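Local coordinates for protein endo-alpha-mannosidase (Bacteroides thetaiotaomicron, PDB 4ACY) that is a family 99 endo-alpha-mannosidase, a glycoside hydrolase that probably cleaves internal alpha-mannosidic linkages in N-glycan-type mannose chains, at residues A[249-263]-A[297-310]. Numbering follows the deposited sequence. Where two conformers were deposited one is given.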
ATOM      1  N   PHE A 249       6.600  -0.893  -5.374  1.00 14.32           N
ATOM      2  CA  PHE A 249       7.673  -1.666  -4.736  1.00 14.58           C
ATOM      3  C   PHE A 249       8.632  -0.807  -3.925  1.00 14.54           C
ATOM      4  O   PHE A 249       9.153   0.173  -4.424  1.00 14.74           O
ATOM      5  CB  PHE A 249       8.404  -2.501  -5.788  1.00 14.76           C
ATOM      6  CG  PHE A 249       7.484  -3.401  -6.537  1.00 15.10           C
ATOM      7  CD1 PHE A 249       6.930  -4.517  -5.901  1.00 15.25           C
ATOM      8  CD2 PHE A 249       7.114  -3.109  -7.845  1.00 15.49           C
ATOM      9  CE1 PHE A 249       6.030  -5.351  -6.568  1.00 15.81           C
ATOM     10  CE2 PHE A 249       6.216  -3.937  -8.530  1.00 15.80           C
ATOM     11  CZ  PHE A 249       5.676  -5.060  -7.891  1.00 15.70           C
ATOM     12  N   ALA A 250       8.843  -1.182  -2.664  1.00 14.44           N
ATOM     13  CA  ALA A 250       9.653  -0.358  -1.765  1.00 15.24           C
ATOM     14  C   ALA A 250      11.139  -0.566  -1.989  1.00 15.54           C
ATOM     15  O   ALA A 250      11.949   0.226  -1.504  1.00 16.69           O
ATOM     16  CB  ALA A 250       9.318  -0.658  -0.336  1.00 15.00           C
ATOM     17  N   ALA A 251      11.496  -1.655  -2.675  1.00 15.64           N
ATOM     18  CA  ALA A 251      12.912  -1.982  -2.886  1.00 15.78           C
ATOM     19  C   ALA A 251      13.425  -1.279  -4.138  1.00 15.88           C
ATOM     20  O   ALA A 251      12.949  -1.544  -5.251  1.00 15.42           O
ATOM     21  CB  ALA A 251      13.106  -3.465  -2.995  1.00 15.49           C
ATOM     22  N   THR A 252      14.377  -0.363  -3.942  1.00 16.15           N
ATOM     23  CA  THR A 252      14.914   0.424  -5.049  1.00 16.27           C
ATOM     24  C   THR A 252      15.466  -0.523  -6.110  1.00 16.88           C
ATOM     25  O   THR A 252      16.202  -1.462  -5.789  1.00 17.16           O
ATOM     26  CB  THR A 252      16.008   1.415  -4.594  1.00 16.83           C
ATOM     27  OG1 THR A 252      16.972   0.720  -3.801  1.00 16.99           O
ATOM     28  CG2 THR A 252      15.405   2.528  -3.768  1.00 17.29           C
ATOM     29  N   GLY A 253      15.057  -0.299  -7.357  1.00 16.54           N
ATOM     30  CA  GLY A 253      15.568  -1.058  -8.498  1.00 16.65           C
ATOM     31  C   GLY A 253      14.898  -2.392  -8.738  1.00 16.61           C
ATOM     32  O   GLY A 253      15.214  -3.065  -9.714  1.00 16.93           O
ATOM     33  N   PHE A 254      13.965  -2.789  -7.869  1.00 16.40           N
ATOM     34  CA  PHE A 254      13.246  -4.033  -8.115  1.00 16.35           C
ATOM     35  C   PHE A 254      12.575  -4.010  -9.490  1.00 16.41           C
ATOM     36  O   PHE A 254      12.528  -5.035 -10.178  1.00 16.51           O
ATOM     37  CB  PHE A 254      12.222  -4.329  -7.026  1.00 16.05           C
ATOM     38  CG  PHE A 254      11.488  -5.612  -7.248  1.00 15.66           C
ATOM     39  CD1 PHE A 254      12.181  -6.830  -7.267  1.00 15.58           C
ATOM     40  CD2 PHE A 254      10.120  -5.604  -7.492  1.00 15.37           C
ATOM     41  CE1 PHE A 254      11.492  -8.043  -7.509  1.00 15.54           C
ATOM     42  CE2 PHE A 254       9.423  -6.792  -7.720  1.00 15.79           C
ATOM     43  CZ  PHE A 254      10.115  -8.018  -7.730  1.00 15.57           C
ATOM     44  N   THR A 255      12.030  -2.853  -9.859  1.00 16.55           N
ATOM     45  CA  THR A 255      11.577  -2.596 -11.212  1.00 16.92           C
ATOM     46  C   THR A 255      12.180  -1.267 -11.681  1.00 17.34           C
ATOM     47  O   THR A 255      12.686  -0.482 -10.879  1.00 17.31           O
ATOM     48  CB  THR A 255      10.043  -2.496 -11.324  1.00 16.75           C
ATOM     49  OG1 THR A 255       9.582  -1.384 -10.558  1.00 16.05           O
ATOM     50  CG2 THR A 255       9.348  -3.787 -10.877  1.00 16.68           C
ATOM     51  N   ASN A 256      12.119  -1.025 -12.985  1.00 18.47           N
ATOM     52  CA  ASN A 256      12.488   0.269 -13.547  1.00 19.00           C
ATOM     53  C   ASN A 256      11.695   1.402 -12.881  1.00 19.13           C
ATOM     54  O   ASN A 256      12.257   2.433 -12.510  1.00 19.70           O
ATOM     55  CB  ASN A 256      12.278   0.254 -15.072  1.00 19.81           C
ATOM     56  CG  ASN A 256      12.469   1.613 -15.707  1.00 21.06           C
ATOM     57  OD1 ASN A 256      11.538   2.412 -15.766  1.00 21.75           O
ATOM     58  ND2 ASN A 256      13.666   1.869 -16.222  1.00 21.62           N
ATOM     59  N   ALA A 257      10.393   1.192 -12.706  1.00 18.88           N
ATOM     60  CA  ALA A 257       9.539   2.225 -12.102  1.00 18.51           C
ATOM     61  C   ALA A 257       9.845   2.501 -10.625  1.00 18.66           C
ATOM     62  O   ALA A 257       9.568   3.601 -10.131  1.00 18.73           O
ATOM     63  CB  ALA A 257       8.091   1.860 -12.268  1.00 18.20           C
ATOM     64  N   SER A 258      10.390   1.506  -9.912  1.00 18.16           N
ATOM     65  CA  SER A 258      10.738   1.687  -8.495  1.00 18.81           C
ATOM     66  C   SER A 258      12.215   1.989  -8.322  1.00 19.24           C
ATOM     67  O   SER A 258      12.799   1.711  -7.283  1.00 19.66           O
ATOM     68  CB  SER A 258      10.330   0.481  -7.644  1.00 18.59           C
ATOM     69  OG  SER A 258      11.008  -0.692  -8.057  1.00 18.86           O
ATOM     70  N   THR A 259      12.802   2.560  -9.371  1.00 19.30           N
ATOM     71  CA  THR A 259      14.157   3.078  -9.345  1.00 19.67           C
ATOM     72  C   THR A 259      14.049   4.611  -9.261  1.00 19.16           C
ATOM     73  O   THR A 259      13.640   5.243 -10.238  1.00 18.88           O
ATOM     74  CB  THR A 259      14.892   2.680 -10.635  1.00 20.15           C
ATOM     75  OG1 THR A 259      14.868   1.247 -10.793  1.00 19.71           O
ATOM     76  CG2 THR A 259      16.308   3.179 -10.608  1.00 20.60           C
ATOM     77  N   PRO A 260      14.379   5.203  -8.092  1.00 19.24           N
ATOM     78  CA  PRO A 260      14.121   6.643  -7.892  1.00 19.58           C
ATOM     79  C   PRO A 260      14.791   7.589  -8.890  1.00 20.01           C
ATOM     80  O   PRO A 260      14.271   8.681  -9.143  1.00 19.65           O
ATOM     81  CB  PRO A 260      14.622   6.895  -6.470  1.00 19.48           C
ATOM     82  CG  PRO A 260      14.335   5.585  -5.768  1.00 19.56           C
ATOM     83  CD  PRO A 260      14.652   4.519  -6.808  1.00 19.33           C
ATOM     84  N   ALA A 261      15.914   7.164  -9.461  1.00 21.05           N
ATOM     85  CA  ALA A 261      16.595   7.953 -10.494  1.00 21.38           C
ATOM     86  C   ALA A 261      15.689   8.273 -11.674  1.00 21.61           C
ATOM     87  O   ALA A 261      15.930   9.250 -12.389  1.00 21.86           O
ATOM     88  CB  ALA A 261      17.847   7.228 -10.982  1.00 22.16           C
ATOM     89  N   ASN A 262      14.651   7.460 -11.881  1.00 20.71           N
ATOM     90  CA  ASN A 262      13.735   7.650 -13.004  1.00 20.47           C
ATOM     91  C   ASN A 262      12.517   8.508 -12.673  1.00 20.06           C
ATOM     92  O   ASN A 262      11.722   8.814 -13.556  1.00 19.91           O
ATOM     93  CB  ASN A 262      13.269   6.305 -13.566  1.00 20.75           C
ATOM     94  CG  ASN A 262      14.422   5.481 -14.106  1.00 20.90           C
ATOM     95  OD1 ASN A 262      15.324   6.023 -14.740  1.00 21.12           O
ATOM     96  ND2 ASN A 262      14.413   4.171 -13.836  1.00 21.17           N
ATOM     97  N   TRP A 263      12.380   8.888 -11.408  1.00 19.38           N
ATOM     98  CA  TRP A 263      11.178   9.587 -10.952  1.00 19.48           C
ATOM     99  C   TRP A 263      10.962  10.990 -11.539  1.00 19.83           C
ATOM    100  O   TRP A 263       9.840  11.333 -11.907  1.00 20.24           O
ATOM    101  CB  TRP A 263      11.088   9.580  -9.428  1.00 18.47           C
ATOM    102  CG  TRP A 263      10.775   8.202  -8.876  1.00 17.91           C
ATOM    103  CD1 TRP A 263      10.414   7.098  -9.586  1.00 17.82           C
ATOM    104  CD2 TRP A 263      10.749   7.820  -7.497  1.00 17.71           C
ATOM    105  NE1 TRP A 263      10.186   6.037  -8.737  1.00 18.01           N
ATOM    106  CE2 TRP A 263      10.375   6.456  -7.446  1.00 17.92           C
ATOM    107  CE3 TRP A 263      11.004   8.495  -6.299  1.00 17.88           C
ATOM    108  CZ2 TRP A 263      10.254   5.744  -6.230  1.00 18.01           C
ATOM    109  CZ3 TRP A 263      10.895   7.786  -5.085  1.00 17.95           C
ATOM    110  CH2 TRP A 263      10.507   6.431  -5.070  1.00 18.36           C
ATOM    111  N   THR A 297      16.363  -8.944  -3.147  1.00 16.08           N
ATOM    112  CA  THR A 297      15.431  -7.821  -3.035  1.00 16.12           C
ATOM    113  C   THR A 297      15.610  -7.092  -1.676  1.00 16.16           C
ATOM    114  O   THR A 297      15.154  -5.965  -1.496  1.00 16.34           O
ATOM    115  CB  THR A 297      13.970  -8.286  -3.197  1.00 15.96           C
ATOM    116  OG1 THR A 297      13.834  -9.086  -4.384  1.00 16.19           O
ATOM    117  CG2 THR A 297      13.018  -7.087  -3.324  1.00 16.03           C
ATOM    118  N   THR A 298      16.299  -7.732  -0.738  1.00 15.56           N
ATOM    119  CA  THR A 298      16.530  -7.123   0.576  1.00 15.81           C
ATOM    120  C   THR A 298      17.203  -5.745   0.453  1.00 15.85           C
ATOM    121  O   THR A 298      18.157  -5.564  -0.312  1.00 16.28           O
ATOM    122  CB  THR A 298      17.367  -8.049   1.478  1.00 15.62           C
ATOM    123  OG1 THR A 298      16.622  -9.249   1.764  1.00 16.37           O
ATOM    124  CG2 THR A 298      17.731  -7.346   2.815  1.00 15.96           C
ATOM    125  N   ARG A 299      16.683  -4.769   1.184  1.00 16.06           N
ATOM    126  CA  ARG A 299      17.304  -3.446   1.247  1.00 16.51           C
ATOM    127  C   ARG A 299      17.383  -3.057   2.714  1.00 17.18           C
ATOM    128  O   ARG A 299      16.350  -2.902   3.354  1.00 16.72           O
ATOM    129  CB  ARG A 299      16.470  -2.412   0.463  1.00 16.79           C
ATOM    130  CG  ARG A 299      16.280  -2.720  -1.028  1.00 16.97           C
ATOM    131  CD  ARG A 299      17.527  -2.461  -1.881  1.00 17.30           C
ATOM    132  NE  ARG A 299      17.218  -2.754  -3.285  1.00 17.11           N
ATOM    133  CZ  ARG A 299      17.350  -3.954  -3.857  1.00 17.11           C
ATOM    134  NH1 ARG A 299      17.825  -4.981  -3.163  1.00 16.86           N
ATOM    135  NH2 ARG A 299      17.018  -4.124  -5.136  1.00 17.38           N
ATOM    136  N   ASP A 300      18.603  -2.926   3.257  1.00 17.86           N
ATOM    137  CA  ASP A 300      18.758  -2.568   4.682  1.00 18.80           C
ATOM    138  C   ASP A 300      18.265  -1.151   4.972  1.00 18.35           C
ATOM    139  O   ASP A 300      18.397  -0.257   4.144  1.00 17.86           O
ATOM    140  CB  ASP A 300      20.217  -2.662   5.142  1.00 20.50           C
ATOM    141  CG  ASP A 300      20.813  -4.051   4.993  1.00 22.14           C
ATOM    142  OD1 ASP A 300      20.080  -5.070   4.916  1.00 22.29           O
ATOM    143  OD2 ASP A 300      22.066  -4.106   4.970  1.00 23.66           O
ATOM    144  N   ARG A 301      17.711  -0.947   6.163  1.00 18.51           N
ATOM    145  CA  ARG A 301      17.177   0.371   6.524  1.00 18.65           C
ATOM    146  C   ARG A 301      18.264   1.408   6.821  1.00 19.43           C
ATOM    147  O   ARG A 301      18.014   2.607   6.691  1.00 19.52           O
ATOM    148  CB  ARG A 301      16.207   0.265   7.699  1.00 18.03           C
ATOM    149  CG  ARG A 301      15.023  -0.641   7.407  1.00 17.46           C
ATOM    150  CD  ARG A 301      13.810  -0.237   8.214  1.00 17.27           C
ATOM    151  NE  ARG A 301      12.672  -1.053   7.808  1.00 16.86           N
ATOM    152  CZ  ARG A 301      11.401  -0.813   8.128  1.00 16.74           C
ATOM    153  NH1 ARG A 301      11.065   0.227   8.903  1.00 16.25           N
ATOM    154  NH2 ARG A 301      10.454  -1.625   7.677  1.00 16.23           N
ATOM    155  N   GLU A 302      19.453   0.929   7.208  1.00 20.19           N
ATOM    156  CA  GLU A 302      20.593   1.795   7.547  0.50 20.89           C
ATOM    157  C   GLU A 302      20.186   2.949   8.476  1.00 20.78           C
ATOM    158  O   GLU A 302      20.430   4.123   8.189  1.00 19.94           O
ATOM    159  CB  GLU A 302      21.301   2.308   6.284  0.50 21.57           C
ATOM    160  CG  GLU A 302      21.840   1.208   5.355  0.50 22.25           C
ATOM    161  CD  GLU A 302      23.097   0.523   5.879  0.50 22.69           C
ATOM    162  OE1 GLU A 302      23.495   0.778   7.037  0.50 22.99           O
ATOM    163  OE2 GLU A 302      23.692  -0.275   5.120  0.50 23.07           O
ATOM    164  N   ASN A 303      19.561   2.597   9.599  1.00 21.15           N
ATOM    165  CA  ASN A 303      19.139   3.588  10.599  1.00 21.70           C
ATOM    166  C   ASN A 303      18.391   4.779   9.999  1.00 21.17           C
ATOM    167  O   ASN A 303      18.613   5.938  10.381  1.00 20.96           O
ATOM    168  CB  ASN A 303      20.347   4.063  11.427  1.00 23.38           C
ATOM    169  CG  ASN A 303      20.973   2.940  12.242  1.00 24.39           C
ATOM    170  OD1 ASN A 303      20.277   2.060  12.760  1.00 25.56           O
ATOM    171  ND2 ASN A 303      22.299   2.980  12.381  1.00 26.13           N
ATOM    172  N   GLY A 304      17.518   4.485   9.040  1.00 19.94           N
ATOM    173  CA  GLY A 304      16.649   5.498   8.448  1.00 19.16           C
ATOM    174  C   GLY A 304      17.185   6.137   7.181  1.00 18.51           C
ATOM    175  O   GLY A 304      16.461   6.862   6.506  1.00 18.09           O
ATOM    176  N   LYS A 305      18.448   5.880   6.850  1.00 18.47           N
ATOM    177  CA  LYS A 305      19.034   6.495   5.652  1.00 18.85           C
ATOM    178  C   LYS A 305      18.326   6.090   4.357  1.00 18.26           C
ATOM    179  O   LYS A 305      18.162   6.905   3.449  1.00 18.23           O
ATOM    180  CB  LYS A 305      20.529   6.188   5.542  1.00 19.95           C
ATOM    181  CG  LYS A 305      21.200   6.976   4.421  1.00 22.07           C
ATOM    182  CD  LYS A 305      22.691   6.667   4.317  1.00 23.73           C
ATOM    183  CE  LYS A 305      23.347   7.546   3.259  1.00 24.48           C
ATOM    184  NZ  LYS A 305      22.950   7.153   1.872  1.00 25.44           N
ATOM    185  N   TYR A 306      17.924   4.826   4.282  1.00 17.44           N
ATOM    186  CA  TYR A 306      17.268   4.315   3.086  1.00 16.70           C
ATOM    187  C   TYR A 306      15.964   5.072   2.856  1.00 16.04           C
ATOM    188  O   TYR A 306      15.698   5.541   1.751  1.00 16.02           O
ATOM    189  CB  TYR A 306      17.000   2.828   3.254  1.00 16.32           C
ATOM    190  CG  TYR A 306      16.344   2.196   2.045  1.00 16.23           C
ATOM    191  CD1 TYR A 306      14.963   2.169   1.925  1.00 15.94           C
ATOM    192  CD2 TYR A 306      17.112   1.627   1.026  1.00 16.13           C
ATOM    193  CE1 TYR A 306      14.342   1.587   0.815  1.00 15.88           C
ATOM    194  CE2 TYR A 306      16.507   1.034  -0.085  1.00 16.14           C
ATOM    195  CZ  TYR A 306      15.125   1.020  -0.180  1.00 16.07           C
ATOM    196  OH  TYR A 306      14.509   0.423  -1.254  1.00 16.13           O
ATOM    197  N   TYR A 307      15.175   5.205   3.920  1.00 16.30           N
ATOM    198  CA  TYR A 307      13.904   5.916   3.860  1.00 16.49           C
ATOM    199  C   TYR A 307      14.126   7.381   3.481  1.00 16.87           C
ATOM    200  O   TYR A 307      13.460   7.897   2.602  1.00 16.69           O
ATOM    201  CB  TYR A 307      13.227   5.835   5.216  1.00 16.22           C
ATOM    202  CG  TYR A 307      11.748   6.160   5.266  1.00 16.06           C
ATOM    203  CD1 TYR A 307      10.874   5.762   4.239  1.00 16.02           C
ATOM    204  CD2 TYR A 307      11.206   6.809   6.388  1.00 15.88           C
ATOM    205  CE1 TYR A 307       9.504   6.028   4.307  1.00 16.14           C
ATOM    206  CE2 TYR A 307       9.829   7.076   6.468  1.00 15.95           C
ATOM    207  CZ  TYR A 307       8.989   6.679   5.432  1.00 16.15           C
ATOM    208  OH  TYR A 307       7.628   6.925   5.495  1.00 15.68           O
ATOM    209  N   ASP A 308      15.062   8.041   4.164  1.00 17.53           N
ATOM    210  CA  ASP A 308      15.410   9.432   3.834  1.00 18.19           C
ATOM    211  C   ASP A 308      15.734   9.622   2.367  1.00 18.16           C
ATOM    212  O   ASP A 308      15.230  10.544   1.733  1.00 17.93           O
ATOM    213  CB  ASP A 308      16.613   9.916   4.647  1.00 19.03           C
ATOM    214  CG  ASP A 308      16.305  10.136   6.104  1.00 19.77           C
ATOM    215  OD1 ASP A 308      15.127  10.032   6.540  1.00 20.48           O
ATOM    216  OD2 ASP A 308      17.284  10.394   6.843  1.00 20.23           O
ATOM    217  N   ASP A 309      16.610   8.778   1.829  1.00 18.46           N
ATOM    218  CA  ASP A 309      17.017   8.906   0.428  1.00 19.18           C
ATOM    219  C   ASP A 309      15.833   8.740  -0.533  1.00 18.53           C
ATOM    220  O   ASP A 309      15.676   9.498  -1.507  1.00 18.42           O
ATOM    221  CB  ASP A 309      18.112   7.880   0.090  1.00 20.28           C
ATOM    222  CG  ASP A 309      19.475   8.213   0.718  1.00 21.35           C
ATOM    223  OD1 ASP A 309      19.709   9.359   1.154  1.00 22.26           O
ATOM    224  OD2 ASP A 309      20.346   7.320   0.753  1.00 22.27           O
HETATM  225  N   MSE A 310      14.997   7.745  -0.251  1.00 18.05           N
HETATM  226  CA  MSE A 310      13.882   7.434  -1.138  1.00 17.39           C
HETATM  227  C   MSE A 310      12.798   8.517  -1.063  1.00 17.70           C
HETATM  228  O   MSE A 310      12.255   8.932  -2.093  1.00 17.27           O
HETATM  229  CB  MSE A 310      13.293   6.053  -0.822  1.00 17.04           C
HETATM  230  CG  MSE A 310      12.443   5.493  -1.952  1.00 17.08           C
HETATM  231 SE   MSE A 310      12.149   3.599  -1.698  1.00 16.82          SE
HETATM  232  CE  MSE A 310      11.519   3.143  -3.483  1.00 16.93           C
TER
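Y306 and R299 reach from 297-310 to the backbone of 250-252 and make the polar part of this contact. The Y306 hydroxyl gives its proton to A250 O, 2.6 Å from OH, meeting a lone pair in the carbonyl plane. Y306 OH in turn accepts the N-H of T252, its N 2.8 Å from OH, so one phenol joins two peptide groups. With CG anti to the backbone N (chi1 -179°), the tyrosine stretches from the first turn of helix 305-316 to this loop. R299 takes hold of T252 O side-on: NE lies 3.0 Å and NH2 2.9 Å from that oxygen, which sits in the guanidinium plane. Its NH1 turns back to T298 O and S296 O, fixing the rotation of the group, while the A251 methyl rests over one guanidinium face, toward its rim.

This is a (beta/alpha)8 barrel, and 249-263 runs through the loop that follows strand 244-246 and enters helix 263-272 at W263; the contact ties it to the entry into the next barrel helix, 305-316. A type II turn from A251 to F254, closed by F254 N to A251 O, has T252 as its second residue, whose N and O are the groups bonded by Y306 and R299.

The apolar part centres on M310, a selenomethionine extended beyond CG. It crosses the W263 indole at about a right angle, M310 CG standing 3.8 Å from W263 CH2, while P260 flanks it and SE approaches A250 O at 3.4 Å. The indole is held by W263 NE1 bonding to A257 O (2.9 Å) and by P260 CA over its centre; V281 of strand 276-281 touches both W263 and M310. Farther along, A251 CB meets T297 CG2 at 3.6 Å, and T297 OG1 bonds to N294.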